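Local coordinates for protein precorrin-8x Methyl Mutase (Thermus thermophilus, PDB 1V9C) that probably catalyses the methyl-group rearrangement of precorrin-8X to hydrogenobyrinate, or a closely related step, in adenosylcobalamin biosynthesis, at residues Glu9-Ala20 against Arg34-Phe43. Sequence-based numbering, arbitrary orientation.
With SO4 (sulfate ion), chain F; SO4 (sulfate ion), chain E.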
loop_
_atom_site.group_PDB
_atom_site.type_symbol
_atom_site.label_atom_id
_atom_site.label_comp_id
_atom_site.label_asym_id
_atom_site.label_seq_id
_atom_site.Cartn_x
_atom_site.Cartn_y
_atom_site.Cartn_z
ATOM N N GLU B 9 -11.959 14.045 -3.854
ATOM C CA GLU B 9 -11.830 12.727 -4.476
ATOM C C GLU B 9 -12.470 12.713 -5.860
ATOM O O GLU B 9 -11.919 12.141 -6.805
ATOM C CB GLU B 9 -12.480 11.642 -3.614
ATOM C CG GLU B 9 -12.308 10.238 -4.202
ATOM C CD GLU B 9 -13.091 9.162 -3.460
ATOM O OE1 GLU B 9 -14.339 9.242 -3.427
ATOM O OE2 GLU B 9 -12.453 8.235 -2.915
ATOM N N GLU B 10 -13.642 13.328 -5.975
ATOM C CA GLU B 10 -14.327 13.389 -7.258
ATOM C C GLU B 10 -13.450 14.200 -8.208
ATOM O O GLU B 10 -13.259 13.816 -9.366
ATOM C CB GLU B 10 -15.698 14.053 -7.112
ATOM C CG GLU B 10 -16.436 14.249 -8.434
ATOM C CD GLU B 10 -16.810 12.935 -9.121
ATOM O OE1 GLU B 10 -17.263 12.984 -10.286
ATOM O OE2 GLU B 10 -16.660 11.859 -8.498
ATOM N N GLU B 11 -12.912 15.312 -7.704
ATOM C CA GLU B 11 -12.038 16.179 -8.486
ATOM C C GLU B 11 -10.848 15.374 -8.977
ATOM O O GLU B 11 -10.535 15.366 -10.167
ATOM C CB GLU B 11 -11.524 17.332 -7.639
ATOM C CG GLU B 11 -10.556 18.263 -8.367
ATOM C CD GLU B 11 -9.804 19.193 -7.423
ATOM O OE1 GLU B 11 -9.337 20.262 -7.872
ATOM O OE2 GLU B 11 -9.664 18.849 -6.231
ATOM N N SER B 12 -10.185 14.698 -8.047
ATOM C CA SER B 12 -9.028 13.885 -8.377
ATOM C C SER B 12 -9.306 12.824 -9.435
ATOM O O SER B 12 -8.420 12.502 -10.217
ATOM C CB SER B 12 -8.470 13.220 -7.124
ATOM O OG SER B 12 -7.556 14.080 -6.480
ATOM N N PHE B 13 -10.518 12.266 -9.431
ATOM C CA PHE B 13 -10.899 11.256 -10.412
ATOM C C PHE B 13 -11.027 11.925 -11.777
ATOM O O PHE B 13 -10.668 11.343 -12.800
ATOM C CB PHE B 13 -12.231 10.611 -10.050
ATOM C CG PHE B 13 -12.134 9.554 -8.980
ATOM C CD1 PHE B 13 -13.259 9.203 -8.234
ATOM C CD2 PHE B 13 -10.932 8.919 -8.708
ATOM C CE1 PHE B 13 -13.176 8.241 -7.231
ATOM C CE2 PHE B 13 -10.838 7.958 -7.709
ATOM C CZ PHE B 13 -11.956 7.616 -6.967
ATOM N N ARG B 14 -11.562 13.140 -11.776
ATOM C CA ARG B 14 -11.714 13.928 -12.989
ATOM C C ARG B 14 -10.356 14.077 -13.637
ATOM O O ARG B 14 -10.183 13.781 -14.819
ATOM C CB ARG B 14 -12.237 15.330 -12.670
ATOM C CG ARG B 14 -13.711 15.539 -12.951
ATOM C CD ARG B 14 -14.015 17.019 -13.185
ATOM N NE ARG B 14 -13.965 17.827 -11.971
ATOM C CZ ARG B 14 -14.689 17.590 -10.879
ATOM N NH1 ARG B 14 -15.521 16.557 -10.837
ATOM N NH2 ARG B 14 -14.602 18.399 -9.836
ATOM N N ILE B 15 -9.402 14.552 -12.840
ATOM C CA ILE B 15 -8.035 14.788 -13.285
ATOM C C ILE B 15 -7.401 13.563 -13.937
ATOM O O ILE B 15 -6.699 13.683 -14.938
ATOM C CB ILE B 15 -7.155 15.262 -12.108
ATOM C CG1 ILE B 15 -7.668 16.621 -11.616
ATOM C CG2 ILE B 15 -5.675 15.292 -12.521
ATOM C CD1 ILE B 15 -6.802 17.281 -10.567
ATOM N N VAL B 16 -7.646 12.386 -13.380
ATOM C CA VAL B 16 -7.084 11.189 -13.970
ATOM C C VAL B 16 -7.760 10.911 -15.315
ATOM O O VAL B 16 -7.113 10.471 -16.257
ATOM C CB VAL B 16 -7.278 9.965 -13.101
ATOM C CG1 VAL B 16 -6.820 8.735 -13.873
ATOM C CG2 VAL B 16 -6.506 10.101 -11.802
ATOM N N ASP B 17 -9.062 11.153 -15.400
ATOM C CA ASP B 17 -9.753 10.909 -16.656
ATOM C C ASP B 17 -9.244 11.849 -17.742
ATOM O O ASP B 17 -9.199 11.474 -18.899
ATOM C CB ASP B 17 -11.266 11.073 -16.502
ATOM C CG ASP B 17 -11.952 9.775 -16.135
ATOM O OD1 ASP B 17 -11.432 8.703 -16.506
ATOM O OD2 ASP B 17 -13.019 9.822 -15.493
ATOM N N GLN B 18 -8.843 13.056 -17.349
ATOM C CA GLN B 18 -8.340 14.060 -18.280
ATOM C C GLN B 18 -6.965 13.768 -18.852
ATOM O O GLN B 18 -6.662 14.147 -19.979
ATOM C CB GLN B 18 -8.262 15.410 -17.600
ATOM C CG GLN B 18 -9.560 16.126 -17.482
ATOM C CD GLN B 18 -9.389 17.428 -16.739
ATOM O OE1 GLN B 18 -8.264 17.798 -16.381
ATOM N NE2 GLN B 18 -10.496 18.138 -16.502
ATOM N N GLU B 19 -6.132 13.099 -18.067
ATOM C CA GLU B 19 -4.775 12.820 -18.490
ATOM C C GLU B 19 -4.509 11.361 -18.830
ATOM O O GLU B 19 -3.359 10.958 -19.010
ATOM C CB GLU B 19 -3.835 13.292 -17.393
ATOM C CG GLU B 19 -4.395 14.482 -16.622
ATOM C CD GLU B 19 -3.411 15.018 -15.613
ATOM O OE1 GLU B 19 -2.577 14.221 -15.142
ATOM O OE2 GLU B 19 -3.470 16.226 -15.285
ATOM N N ALA B 20 -5.575 10.573 -18.918
ATOM C CA ALA B 20 -5.454 9.155 -19.229
ATOM C C ALA B 20 -5.041 8.955 -20.683
ATOM O O ALA B 20 -3.979 8.404 -20.962
ATOM C CB ALA B 20 -6.777 8.442 -18.969
ATOM N N ARG B 34 -8.947 3.412 -13.475
ATOM C CA ARG B 34 -8.894 4.804 -13.062
ATOM C C ARG B 34 -8.518 4.859 -11.584
ATOM O O ARG B 34 -7.606 5.580 -11.193
ATOM C CB ARG B 34 -10.268 5.456 -13.267
ATOM C CG ARG B 34 -10.334 6.926 -12.887
ATOM C CD ARG B 34 -11.754 7.349 -12.527
ATOM N NE ARG B 34 -12.671 7.413 -13.659
ATOM C CZ ARG B 34 -13.940 7.012 -13.613
ATOM N NH1 ARG B 34 -14.437 6.508 -12.489
ATOM N NH2 ARG B 34 -14.723 7.139 -14.679
ATOM N N ARG B 35 -9.228 4.073 -10.774
ATOM C CA ARG B 35 -8.995 4.018 -9.339
ATOM C C ARG B 35 -7.574 3.563 -9.006
ATOM O O ARG B 35 -6.932 4.099 -8.117
ATOM C CB ARG B 35 -10.016 3.086 -8.688
ATOM C CG ARG B 35 -10.021 3.183 -7.199
ATOM C CD ARG B 35 -11.404 3.476 -6.706
ATOM N NE ARG B 35 -11.393 3.944 -5.326
ATOM C CZ ARG B 35 -12.460 4.433 -4.706
ATOM N NH1 ARG B 35 -13.620 4.516 -5.343
ATOM N NH2 ARG B 35 -12.363 4.849 -3.456
ATOM N N MET B 36 -7.074 2.586 -9.751
ATOM C CA MET B 36 -5.734 2.091 -9.515
ATOM C C MET B 36 -4.688 3.161 -9.832
ATOM O O MET B 36 -3.665 3.239 -9.151
ATOM C CB MET B 36 -5.488 0.840 -10.360
ATOM C CG MET B 36 -6.472 -0.265 -10.072
ATOM S SD MET B 36 -6.486 -1.614 -11.257
ATOM C CE MET B 36 -4.816 -2.190 -11.142
ATOM N N ILE B 37 -4.954 3.972 -10.865
ATOM C CA ILE B 37 -4.042 5.050 -11.282
ATOM C C ILE B 37 -4.141 6.188 -10.256
ATOM O O ILE B 37 -3.154 6.780 -9.870
ATOM C CB ILE B 37 -4.429 5.618 -12.686
ATOM C CG1 ILE B 37 -4.255 4.530 -13.756
ATOM C CG2 ILE B 37 -3.589 6.850 -12.993
ATOM C CD1 ILE B 37 -4.502 4.990 -15.177
ATOM N N HIS B 38 -5.362 6.481 -9.833
ATOM C CA HIS B 38 -5.588 7.508 -8.841
ATOM C C HIS B 38 -4.793 7.169 -7.571
ATOM O O HIS B 38 -4.114 8.020 -7.008
ATOM C CB HIS B 38 -7.070 7.591 -8.526
ATOM C CG HIS B 38 -7.397 8.593 -7.466
ATOM N ND1 HIS B 38 -7.685 8.235 -6.167
ATOM C CD2 HIS B 38 -7.456 9.946 -7.508
ATOM C CE1 HIS B 38 -7.905 9.324 -5.454
ATOM N NE2 HIS B 38 -7.772 10.375 -6.242
ATOM N N ALA B 39 -4.839 5.901 -7.169
ATOM C CA ALA B 39 -4.156 5.436 -5.958
ATOM C C ALA B 39 -2.641 5.477 -6.042
ATOM O O ALA B 39 -1.965 5.558 -5.036
ATOM C CB ALA B 39 -4.611 4.016 -5.624
ATOM N N THR B 40 -2.101 5.432 -7.249
ATOM C CA THR B 40 -0.657 5.440 -7.404
ATOM C C THR B 40 -0.078 6.650 -8.134
ATOM O O THR B 40 1.118 6.872 -8.090
ATOM C CB THR B 40 -0.214 4.209 -8.183
ATOM O OG1 THR B 40 -0.801 4.260 -9.489
ATOM C CG2 THR B 40 -0.671 2.934 -7.468
ATOM N N ALA B 41 -0.926 7.416 -8.804
ATOM C CA ALA B 41 -0.456 8.541 -9.606
ATOM C C ALA B 41 0.516 7.908 -10.610
ATOM O O ALA B 41 1.488 8.521 -11.012
ATOM C CB ALA B 41 0.276 9.565 -8.734
ATOM N N ASP B 42 0.271 6.652 -10.970
ATOM C CA ASP B 42 1.143 5.965 -11.921
ATOM C C ASP B 42 0.320 5.581 -13.124
ATOM O O ASP B 42 -0.403 4.585 -13.090
ATOM C CB ASP B 42 1.746 4.699 -11.325
ATOM C CG ASP B 42 2.741 4.034 -12.269
ATOM O OD1 ASP B 42 2.568 4.151 -13.498
ATOM O OD2 ASP B 42 3.692 3.388 -11.787
ATOM N N PHE B 43 0.450 6.366 -14.191
ATOM C CA PHE B 43 -0.310 6.142 -15.410
ATOM C C PHE B 43 0.025 4.898 -16.227
ATOM O O PHE B 43 -0.728 4.548 -17.135
ATOM C CB PHE B 43 -0.258 7.391 -16.310
ATOM C CG PHE B 43 -1.170 8.482 -15.855
ATOM C CD1 PHE B 43 -0.763 9.388 -14.892
ATOM C CD2 PHE B 43 -2.466 8.555 -16.328
ATOM C CE1 PHE B 43 -1.636 10.340 -14.414
ATOM C CE2 PHE B 43 -3.347 9.514 -15.847
ATOM C CZ PHE B 43 -2.930 10.399 -14.896
HETATM S S SO4 F . -16.021 5.674 -3.041
HETATM O O1 SO4 F . -15.097 4.668 -2.499
HETATM O O2 SO4 F . -17.377 5.451 -2.506
HETATM O O3 SO4 F . -16.038 5.577 -4.510
HETATM O O4 SO4 F . -15.559 7.019 -2.657
HETATM S S SO4 E . -8.664 4.187 -2.763
HETATM O O1 SO4 E . -8.188 3.198 -1.778
HETATM O O2 SO4 E . -9.886 4.847 -2.281
HETATM O O3 SO4 E . -8.972 3.495 -4.021
HETATM O O4 SO4 E . -7.612 5.197 -2.984
#
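Phe13 drives one edge of its ring onto the face of the His38 imidazole, a T-shaped pair whose centroids lie 4.7 Å apart with planes at 66°. The touching atom is Phe13 CE2, 3.5 Å from His38 CG. His38 can receive it because its CG stands anti to its own backbone N (chi1 178°), directing the imidazole across to the other helix, where Ser12 and Val16 CG2 lie at its edge. Neighbouring Phe13 CZ sits over one face of the Arg35 guanidinium, 3.9 Å from Arg35 NH1. That guanidinium turns its edge to two sulfates, probably taken from the crystallisation liquor: Arg35 NE and NH2 grip one through O3 and O2, and NH1 and NH2 hold the other. Glu9, poorly ordered, pairs with it through charge rather than a directed N-H, since its OE2, 3.4 Å from Arg35 NH2, lies well out of the guanidinium plane. An alanine in place of Arg35 would probably leave both sulfates short of donors, Glu9 without this cationic mate and the Phe13 tip without its flat cover. Helices 6-20 and 30-40, whose local axes cross at 106° and approach to 9.7 Å, pack here at the periphery of the doubly wound alpha/beta fold; helix 190-205 meets Arg35 through His198, and Phe163 of the second subunit packs on Val16. On the far side of Phe13, Arg34 NE lies 3.0 Å from Asp17 OD2 in a salt bridge with the carboxylate and guanidinium planes nearly at right angles. Its hydrogen bonds are weak, and the stronger partners lie elsewhere: Asp210 for Arg34, Trp30 for Asp17. Between these polar groups and Phe43, Val16 CG1 reaches Ile37 CG2 at 3.8 Å, and that same Ile37 methyl stands over the centre of the Phe43 ring, whose CE2 approaches Glu19 O at 3.5 Å.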